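Local atomic coordinates of putative glycosyl hydrolase (Bacteroides thetaiotaomicron VPI-5482, PDB entry 3K11), a protein that probably acts as a glycosyl hydrolase of family 88, although its substrate and precise activity remain unestablished. Residues Ile208-Ala212 with Glu228-Phe233; Ala275-Leu279 with Val292-Phe296; Ile155-Leu159 with Gln213-Tyr217. All blocks are in the same frame, centred on the assembly; numbering follows the deposited sequence.

In the fold
Contacts 1 and 3 share helix 202-217, which meets helix 222-240 through residues 208-212 and helix 148-160 through 213-217. Contact 2 joins the next two helices, 265-281 and 289-304, and touches contact 1 where L278 packs on A229 and F233. Contacts 1 and 2 are buried antiparallel pairings of chain neighbours, filled almost wholly by aliphatic and aromatic groups. Contact 3 brings together helices separated in the chain by helix 167-180 that run nearly parallel; it is only partly buried, and hydrogen bonds and a water accompany its apolar packing. A salt bridge from E277 to K156 ties contacts 2 and 3 together.

Contact 1 (Ile208-Ala212 with Glu228-Phe233); sequences IPAVA and EAVKQF
I208 reaches from helix 202-217 onto the facing turn of helix 222-240 and meets it with all three of its outer carbons. I208 CG1 crosses the side chain of Q232, lying 3.7 Å from Q232 CB. The I208 CG2 branch rests 3.7 Å from A229 O. Furthest out, I208 CD1 extends to 3.6 Å from the backbone N of F233, and it also packs near F233 CB, oblique to the ring. This reach follows from an extended end (chi2 171°), which carries the methyl closer to the partner helix than CB is. Beside I208, A229 CB fits against the backbone, 3.9 Å from A212 N, with V211 CG1 and A212 CB as further neighbours. V211 CG1 in turn covers A229 N at 3.7 Å and touches the CB of E228. With only a methyl at A229, the local axes approach to 8.8 Å.

A polar second shell borders this apolar layer. Q232 turns its amide away from I208 through a bend at chi2, and Q232 NE2 donates to E228 OE2 over 2.9 Å. The carboxylate oxygen is met from the anti side, but well out of the carboxylate plane, while the acceptor lies close to the amide plane. E228 OE2 also forms a salt bridge with R183, and Q232 is gripped at both ends of its amide by the backbone of G187 and F189, which should fix its rotation.

The two segments run antiparallel, at 159°, and helix 202-217 is kinked near P209, whose ring N has no hydrogen to give. Helix 265-281 packs against both partners, placing T274 on I208 and L278 on A229 and F233. Helix 167-180 covers V211 with F174 and I178, and T152 of helix 148-160 lies against P209 and A210.

Contact 2 (Ala275-Leu279 with Val292-Phe296); sequences ACELL and VMDYF
Segments 275-279 and 292-296 run antiparallel at 150° with their axes 10.5 Å apart, A275 facing F296 at one end and L279 facing V292 and M293 at the other. The two branches of L279 divide the work. L279 CD2 slides past V292, 3.9 Å from V292 CG1, while L279 CD1 lies 3.9 Å from the selenomethionine methyl M293 CE and also approaches F296 CB. M293 gets there by bending at chi2 and chi3, which folds its end back across L279 at about a right angle. V292 CG1 is shared, for L278 CD2 reaches the same methyl at 4.0 Å.

At the other end F296 packs against A275 and C276. Its CG stands opposite the backbone N (chi1 179°), which sends the ring toward that helix, and the A275 methyl meets it closely, with A275 CB 3.5 Å from F296 CD1. C276 SG adds an oblique sulfur-aromatic contact, 3.9 Å from F296 CE1. Trimming L279 to an alanine would probably open a gap between V292, M293 and F296 and leave M293 CE without its leucine neighbour.

W344 packs on C276, L279 and M293, and F233 of helix 222-240 touches A275 and L278. An antiparallel pair of helices successive in the chain is the building unit of the (alpha/alpha)6 barrel of six-hairpin enzymes, the fold expected for this family.

Contact 3 (Ile155-Leu159 with Gln213-Tyr217); sequences IKLRL and QMSRY. With EDO (1,2-ethanediol), chain P.
I155 and Q213 face each other where helices 148-160 and 202-217 run nearly parallel, 28° apart, a pairing consistent with the (alpha/alpha)6 barrel of six-hairpin enzymes. The tight part surrounds I155. I155 CG2 lies 3.7 Å from Q213 CB and touches Y217 CB, while I155 CD1 meets the selenium of M214 at 3.7 Å. I170 of helix 167-180 also packs on I155 and Y217.

Along the same face Y217 reaches out to R158, whose CD sits at the ring edge. R158 NE donates to Y217 OH over 3.0 Å, a bent bond (139°) tilted from the guanidinium plane. D167 also bonds that hydroxyl, and R158 NH1 is taken up by the carbonyls of E162 and L164.

The opposite flank is more open. L159 CD1 lies over one face of the R216 guanidinium, 3.5 Å from R216 NH1. The bend of R216 at chi3 (62°) folds the group back so that NH1 donates to a lone pair of Q213 OE1, 2.9 Å away. 1,2-Ethanediol, probably from the crystallisation liquor, donates from O2 to L159 O over 2.9 Å. A water bridges the helices, accepting from R216 NH1 and donating to K156 O at 2.6 Å.

Contact 1 (Ile208-Ala212 with Glu228-Phe233)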
loop_
_atom_site.group_PDB
_atom_site.type_symbol
_atom_site.label_atom_id
_atom_site.label_comp_id
_atom_site.label_asym_id
_atom_site.label_seq_id
_atom_site.Cartn_x
_atom_site.Cartn_y
_atom_site.Cartn_z
ATOM N N ILE A 208 -27.544 -12.960 -10.585
ATOM C CA ILE A 208 -28.329 -11.734 -10.874
ATOM C C ILE A 208 -28.602 -11.512 -12.359
ATOM O O ILE A 208 -29.747 -11.273 -12.707
ATOM C CB ILE A 208 -27.750 -10.498 -10.168
ATOM C CG1 ILE A 208 -27.765 -10.768 -8.658
ATOM C CG2 ILE A 208 -28.493 -9.208 -10.560
ATOM C CD1 ILE A 208 -26.998 -9.675 -7.822
ATOM N N PRO A 209 -27.590 -11.688 -13.244
ATOM C CA PRO A 209 -27.878 -11.503 -14.676
ATOM C C PRO A 209 -28.994 -12.384 -15.223
ATOM O O PRO A 209 -29.793 -11.926 -16.056
ATOM C CB PRO A 209 -26.528 -11.791 -15.347
ATOM C CG PRO A 209 -25.516 -11.369 -14.281
ATOM C CD PRO A 209 -26.163 -11.971 -13.041
ATOM N N ALA A 210 -29.074 -13.634 -14.766
ATOM C CA ALA A 210 -30.130 -14.538 -15.206
ATOM C C ALA A 210 -31.509 -13.990 -14.832
ATOM O O ALA A 210 -32.461 -14.064 -15.618
ATOM C CB ALA A 210 -29.930 -15.917 -14.573
ATOM N N VAL A 211 -31.617 -13.517 -13.589
ATOM C CA VAL A 211 -32.872 -12.946 -13.101
ATOM C C VAL A 211 -33.196 -11.694 -13.912
ATOM O O VAL A 211 -34.316 -11.538 -14.368
ATOM C CB VAL A 211 -32.842 -12.687 -11.571
ATOM C CG1 VAL A 211 -34.183 -12.057 -11.105
ATOM C CG2 VAL A 211 -32.549 -14.000 -10.792
ATOM N N ALA A 212 -32.226 -10.788 -14.107
ATOM C CA ALA A 212 -32.424 -9.600 -14.937
ATOM C C ALA A 212 -32.881 -9.952 -16.375
ATOM O O ALA A 212 -33.833 -9.361 -16.905
ATOM C CB ALA A 212 -31.129 -8.707 -14.943
ATOM N N GLU A 228 -36.558 -8.535 -8.091
ATOM C CA GLU A 228 -35.703 -9.553 -7.443
ATOM C C GLU A 228 -34.249 -9.353 -7.799
ATOM O O GLU A 228 -33.383 -9.456 -6.925
ATOM C CB GLU A 228 -36.164 -10.949 -7.813
ATOM C CG GLU A 228 -35.405 -12.090 -7.100
ATOM C CD GLU A 228 -35.592 -12.095 -5.592
ATOM O OE1 GLU A 228 -36.519 -11.415 -5.073
ATOM O OE2 GLU A 228 -34.817 -12.806 -4.927
ATOM N N ALA A 229 -33.967 -9.018 -9.055
ATOM C CA ALA A 229 -32.572 -8.723 -9.453
ATOM C C ALA A 229 -31.961 -7.588 -8.634
ATOM O O ALA A 229 -30.832 -7.685 -8.108
ATOM C CB ALA A 229 -32.512 -8.436 -10.958
ATOM N N VAL A 230 -32.722 -6.507 -8.484
ATOM C CA VAL A 230 -32.286 -5.373 -7.655
ATOM C C VAL A 230 -32.125 -5.734 -6.161
ATOM O O VAL A 230 -31.155 -5.346 -5.501
ATOM C CB VAL A 230 -33.218 -4.159 -7.853
ATOM C CG1 VAL A 230 -32.922 -3.027 -6.846
ATOM C CG2 VAL A 230 -33.036 -3.618 -9.310
ATOM N N LYS A 231 -33.088 -6.465 -5.640
ATOM C CA LYS A 231 -33.061 -6.889 -4.247
ATOM C C LYS A 231 -31.819 -7.706 -3.966
ATOM O O LYS A 231 -31.128 -7.497 -2.980
ATOM C CB LYS A 231 -34.309 -7.740 -3.977
ATOM C CG LYS A 231 -34.458 -8.180 -2.518
ATOM C CD LYS A 231 -35.652 -9.116 -2.291
ATOM C CE LYS A 231 -35.656 -9.657 -0.794
ATOM N NZ LYS A 231 -36.369 -10.937 -0.672
ATOM N N GLN A 232 -31.523 -8.675 -4.830
ATOM C CA GLN A 232 -30.267 -9.423 -4.690
ATOM C C GLN A 232 -29.087 -8.494 -4.714
ATOM O O GLN A 232 -28.193 -8.549 -3.859
ATOM C CB GLN A 232 -30.109 -10.405 -5.863
ATOM C CG GLN A 232 -31.098 -11.566 -5.820
ATOM C CD GLN A 232 -30.888 -12.537 -4.683
ATOM O OE1 GLN A 232 -29.787 -12.706 -4.203
ATOM N NE2 GLN A 232 -31.971 -13.205 -4.278
ATOM N N PHE A 233 -29.050 -7.645 -5.718
ATOM C CA PHE A 233 -27.865 -6.764 -5.836
ATOM C C PHE A 233 -27.624 -6.017 -4.543
ATOM O O PHE A 233 -26.515 -5.980 -4.030
ATOM C CB PHE A 233 -28.028 -5.782 -6.988
ATOM C CG PHE A 233 -26.771 -4.995 -7.291
ATOM C CD1 PHE A 233 -26.470 -3.806 -6.603
ATOM C CD2 PHE A 233 -25.895 -5.417 -8.264
ATOM C CE1 PHE A 233 -25.308 -3.110 -6.864
ATOM C CE2 PHE A 233 -24.667 -4.684 -8.509
ATOM C CZ PHE A 233 -24.397 -3.570 -7.815
#

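Contact 2 (Ala275-Leu279 with Val292-Phe296)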
loop_
_atom_site.group_PDB
_atom_site.type_symbol
_atom_site.label_atom_id
_atom_site.label_comp_id
_atom_site.label_asym_id
_atom_site.label_seq_id
_atom_site.Cartn_x
_atom_site.Cartn_y
_atom_site.Cartn_z
ATOM N N ALA A 275 -23.075 -5.477 -12.129
ATOM C CA ALA A 275 -23.635 -4.125 -12.241
ATOM C C ALA A 275 -23.874 -3.753 -13.701
ATOM O O ALA A 275 -24.911 -3.198 -14.034
ATOM C CB ALA A 275 -22.710 -3.134 -11.550
ATOM N N CYS A 276 -22.920 -4.051 -14.600
ATOM C CA CYS A 276 -23.125 -3.806 -16.034
ATOM C C CYS A 276 -24.284 -4.605 -16.597
ATOM O O CYS A 276 -25.096 -4.046 -17.309
ATOM C CB CYS A 276 -21.852 -4.134 -16.833
ATOM S SG CYS A 276 -20.462 -3.011 -16.507
ATOM N N GLU A 277 -24.370 -5.901 -16.282
ATOM C CA GLU A 277 -25.469 -6.705 -16.788
ATOM C C GLU A 277 -26.839 -6.210 -16.322
ATOM O O GLU A 277 -27.824 -6.213 -17.088
ATOM C CB GLU A 277 -25.278 -8.146 -16.385
ATOM C CG GLU A 277 -24.083 -8.860 -17.049
ATOM C CD GLU A 277 -24.333 -9.236 -18.473
ATOM O OE1 GLU A 277 -24.042 -8.413 -19.351
ATOM O OE2 GLU A 277 -24.717 -10.398 -18.718
ATOM N N LEU A 278 -26.912 -5.805 -15.060
ATOM C CA LEU A 278 -28.146 -5.281 -14.464
ATOM C C LEU A 278 -28.499 -3.917 -15.020
ATOM O O LEU A 278 -29.637 -3.677 -15.403
ATOM C CB LEU A 278 -28.011 -5.245 -12.935
ATOM C CG LEU A 278 -29.203 -4.764 -12.122
ATOM C CD1 LEU A 278 -30.442 -5.543 -12.488
ATOM C CD2 LEU A 278 -28.904 -4.837 -10.598
ATOM N N LEU A 279 -27.511 -3.030 -15.103
ATOM C CA LEU A 279 -27.747 -1.716 -15.680
ATOM C C LEU A 279 -28.087 -1.735 -17.198
ATOM O O LEU A 279 -28.746 -0.813 -17.730
ATOM C CB LEU A 279 -26.603 -0.764 -15.322
ATOM C CG LEU A 279 -26.507 -0.343 -13.875
ATOM C CD1 LEU A 279 -25.160 0.253 -13.638
ATOM C CD2 LEU A 279 -27.652 0.607 -13.445
ATOM N N VAL A 292 -28.156 1.418 -7.380
ATOM C CA VAL A 292 -27.317 0.489 -8.127
ATOM C C VAL A 292 -26.217 1.247 -8.850
ATOM O O VAL A 292 -25.041 0.841 -8.826
ATOM C CB VAL A 292 -28.135 -0.312 -9.159
ATOM C CG1 VAL A 292 -27.240 -1.192 -10.044
ATOM C CG2 VAL A 292 -29.155 -1.182 -8.451
HETATM N N MSE A 293 -26.584 2.358 -9.464
HETATM C CA MSE A 293 -25.586 3.175 -10.163
HETATM C C MSE A 293 -24.534 3.756 -9.235
HETATM O O MSE A 293 -23.338 3.819 -9.551
HETATM C CB MSE A 293 -26.287 4.269 -10.973
HETATM C CG MSE A 293 -25.360 5.153 -11.758
HETATM SE SE MSE A 293 -24.318 4.278 -13.154
HETATM C CE MSE A 293 -25.677 4.047 -14.402
ATOM N N ASP A 294 -24.961 4.237 -8.092
ATOM C CA ASP A 294 -24.029 4.692 -7.065
ATOM C C ASP A 294 -23.034 3.602 -6.630
ATOM O O ASP A 294 -21.849 3.886 -6.481
ATOM C CB ASP A 294 -24.790 5.184 -5.837
ATOM C CG ASP A 294 -25.492 6.528 -6.063
ATOM O OD1 ASP A 294 -25.274 7.190 -7.109
ATOM O OD2 ASP A 294 -26.292 6.894 -5.182
ATOM N N TYR A 295 -23.517 2.383 -6.412
ATOM C CA TYR A 295 -22.635 1.263 -6.106
ATOM C C TYR A 295 -21.670 1.002 -7.225
ATOM O O TYR A 295 -20.467 0.788 -6.993
ATOM C CB TYR A 295 -23.408 -0.032 -5.826
ATOM C CG TYR A 295 -23.732 -0.235 -4.374
ATOM C CD1 TYR A 295 -22.731 -0.396 -3.442
ATOM C CD2 TYR A 295 -25.065 -0.313 -3.942
ATOM C CE1 TYR A 295 -23.013 -0.587 -2.113
ATOM C CE2 TYR A 295 -25.343 -0.547 -2.599
ATOM C CZ TYR A 295 -24.301 -0.661 -1.701
ATOM O OH TYR A 295 -24.592 -0.889 -0.381
ATOM N N PHE A 296 -22.171 1.016 -8.458
ATOM C CA PHE A 296 -21.297 0.807 -9.641
ATOM C C PHE A 296 -20.221 1.861 -9.746
ATOM O O PHE A 296 -19.027 1.562 -9.822
ATOM C CB PHE A 296 -22.119 0.877 -10.924
ATOM C CG PHE A 296 -21.278 0.686 -12.180
ATOM C CD1 PHE A 296 -20.578 -0.504 -12.393
ATOM C CD2 PHE A 296 -21.147 1.726 -13.092
ATOM C CE1 PHE A 296 -19.744 -0.650 -13.504
ATOM C CE2 PHE A 296 -20.329 1.598 -14.227
ATOM C CZ PHE A 296 -19.643 0.403 -14.436
#

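Contact 3 (Ile155-Leu159 with Gln213-Tyr217)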
loop_
_atom_site.group_PDB
_atom_site.type_symbol
_atom_site.label_atom_id
_atom_site.label_comp_id
_atom_site.label_asym_id
_atom_site.label_seq_id
_atom_site.Cartn_x
_atom_site.Cartn_y
_atom_site.Cartn_z
ATOM N N ILE A 155 -30.923 -16.884 -22.904
ATOM C CA ILE A 155 -31.986 -15.867 -22.963
ATOM C C ILE A 155 -31.626 -14.737 -23.944
ATOM O O ILE A 155 -32.401 -14.411 -24.846
ATOM C CB ILE A 155 -32.263 -15.290 -21.578
ATOM C CG1 ILE A 155 -32.921 -16.351 -20.675
ATOM C CG2 ILE A 155 -33.196 -14.076 -21.679
ATOM C CD1 ILE A 155 -32.739 -16.004 -19.111
ATOM N N LYS A 156 -30.406 -14.205 -23.832
ATOM C CA LYS A 156 -29.975 -13.143 -24.708
ATOM C C LYS A 156 -30.091 -13.497 -26.175
ATOM O O LYS A 156 -30.628 -12.722 -26.973
ATOM C CB LYS A 156 -28.544 -12.756 -24.407
ATOM C CG LYS A 156 -28.352 -11.983 -23.108
ATOM C CD LYS A 156 -26.883 -11.907 -22.805
ATOM C CE LYS A 156 -26.541 -10.995 -21.638
ATOM N NZ LYS A 156 -25.070 -10.979 -21.349
ATOM N N LEU A 157 -29.639 -14.689 -26.546
ATOM C CA LEU A 157 -29.699 -15.060 -27.959
ATOM C C LEU A 157 -31.112 -15.427 -28.404
ATOM O O LEU A 157 -31.537 -15.060 -29.494
ATOM C CB LEU A 157 -28.708 -16.176 -28.293
ATOM C CG LEU A 157 -28.486 -16.438 -29.802
ATOM C CD1 LEU A 157 -28.041 -15.161 -30.520
ATOM C CD2 LEU A 157 -27.422 -17.522 -29.987
ATOM N N ARG A 158 -31.863 -16.117 -27.551
ATOM C CA ARG A 158 -33.199 -16.467 -27.943
ATOM C C ARG A 158 -34.070 -15.235 -28.158
ATOM O O ARG A 158 -34.943 -15.227 -29.036
ATOM C CB ARG A 158 -33.853 -17.420 -26.956
ATOM C CG ARG A 158 -35.238 -17.844 -27.419
ATOM C CD ARG A 158 -35.666 -19.141 -26.765
ATOM N NE ARG A 158 -37.117 -19.190 -26.836
ATOM C CZ ARG A 158 -37.794 -19.441 -27.935
ATOM N NH1 ARG A 158 -37.178 -19.779 -29.063
ATOM N NH2 ARG A 158 -39.122 -19.383 -27.907
ATOM N N LEU A 159 -33.867 -14.197 -27.367
ATOM C CA LEU A 159 -34.616 -12.967 -27.585
ATOM C C LEU A 159 -34.243 -12.295 -28.904
ATOM O O LEU A 159 -35.024 -11.505 -29.420
ATOM C CB LEU A 159 -34.449 -12.014 -26.414
ATOM C CG LEU A 159 -35.177 -12.462 -25.133
ATOM C CD1 LEU A 159 -34.724 -11.608 -23.936
ATOM C CD2 LEU A 159 -36.705 -12.444 -25.254
ATOM N N GLN A 213 -32.242 -10.938 -16.994
ATOM C CA GLN A 213 -32.637 -11.338 -18.342
ATOM C C GLN A 213 -33.995 -12.001 -18.387
ATOM O O GLN A 213 -34.754 -11.798 -19.348
ATOM C CB GLN A 213 -31.555 -12.228 -18.978
ATOM C CG GLN A 213 -30.305 -11.429 -19.414
ATOM C CD GLN A 213 -30.565 -10.499 -20.553
ATOM O OE1 GLN A 213 -31.384 -10.775 -21.418
ATOM N NE2 GLN A 213 -29.873 -9.364 -20.572
HETATM N N MSE A 214 -34.322 -12.792 -17.375
HETATM C CA MSE A 214 -35.649 -13.416 -17.327
HETATM C C MSE A 214 -36.744 -12.371 -17.277
HETATM O O MSE A 214 -37.858 -12.645 -17.750
HETATM C CB MSE A 214 -35.871 -14.342 -16.138
HETATM C CG MSE A 214 -35.542 -15.746 -16.285
HETATM SE SE MSE A 214 -36.123 -16.719 -17.811
HETATM C CE MSE A 214 -37.658 -17.574 -17.286
ATOM N N SER A 215 -36.463 -11.180 -16.724
ATOM C CA SER A 215 -37.467 -10.114 -16.757
ATOM C C SER A 215 -37.813 -9.723 -18.187
ATOM O O SER A 215 -38.902 -9.234 -18.435
ATOM C CB SER A 215 -37.022 -8.872 -15.962
ATOM O OG SER A 215 -36.173 -8.040 -16.721
ATOM N N ARG A 216 -36.887 -9.930 -19.121
ATOM C CA ARG A 216 -37.081 -9.640 -20.539
ATOM C C ARG A 216 -37.736 -10.803 -21.276
ATOM O O ARG A 216 -38.414 -10.617 -22.303
ATOM C CB ARG A 216 -35.732 -9.353 -21.226
ATOM C CG ARG A 216 -34.922 -8.211 -20.642
ATOM C CD ARG A 216 -33.590 -8.060 -21.349
ATOM N NE ARG A 216 -33.812 -7.736 -22.754
ATOM C CZ ARG A 216 -33.150 -8.249 -23.807
ATOM N NH1 ARG A 216 -32.167 -9.166 -23.696
ATOM N NH2 ARG A 216 -33.492 -7.835 -25.018
ATOM N N TYR A 217 -37.553 -12.004 -20.743
ATOM C CA TYR A 217 -37.975 -13.247 -21.420
ATOM C C TYR A 217 -39.365 -13.689 -21.046
ATOM O O TYR A 217 -40.092 -14.237 -21.886
ATOM C CB TYR A 217 -36.995 -14.351 -21.064
ATOM C CG TYR A 217 -37.134 -15.647 -21.826
ATOM C CD1 TYR A 217 -36.516 -15.823 -23.056
ATOM C CD2 TYR A 217 -37.792 -16.715 -21.273
ATOM C CE1 TYR A 217 -36.598 -16.998 -23.732
ATOM C CE2 TYR A 217 -37.879 -17.895 -21.921
ATOM C CZ TYR A 217 -37.313 -18.039 -23.175
ATOM O OH TYR A 217 -37.391 -19.261 -23.821
HETATM C C1 EDO P . -36.709 -12.783 -33.596
HETATM O O1 EDO P . -36.782 -14.187 -33.731
HETATM C C2 EDO P . -37.132 -12.452 -32.179
HETATM O O2 EDO P . -36.464 -11.233 -31.878
HETATM O O HOH W 1 -30.951 -10.233 -26.232
#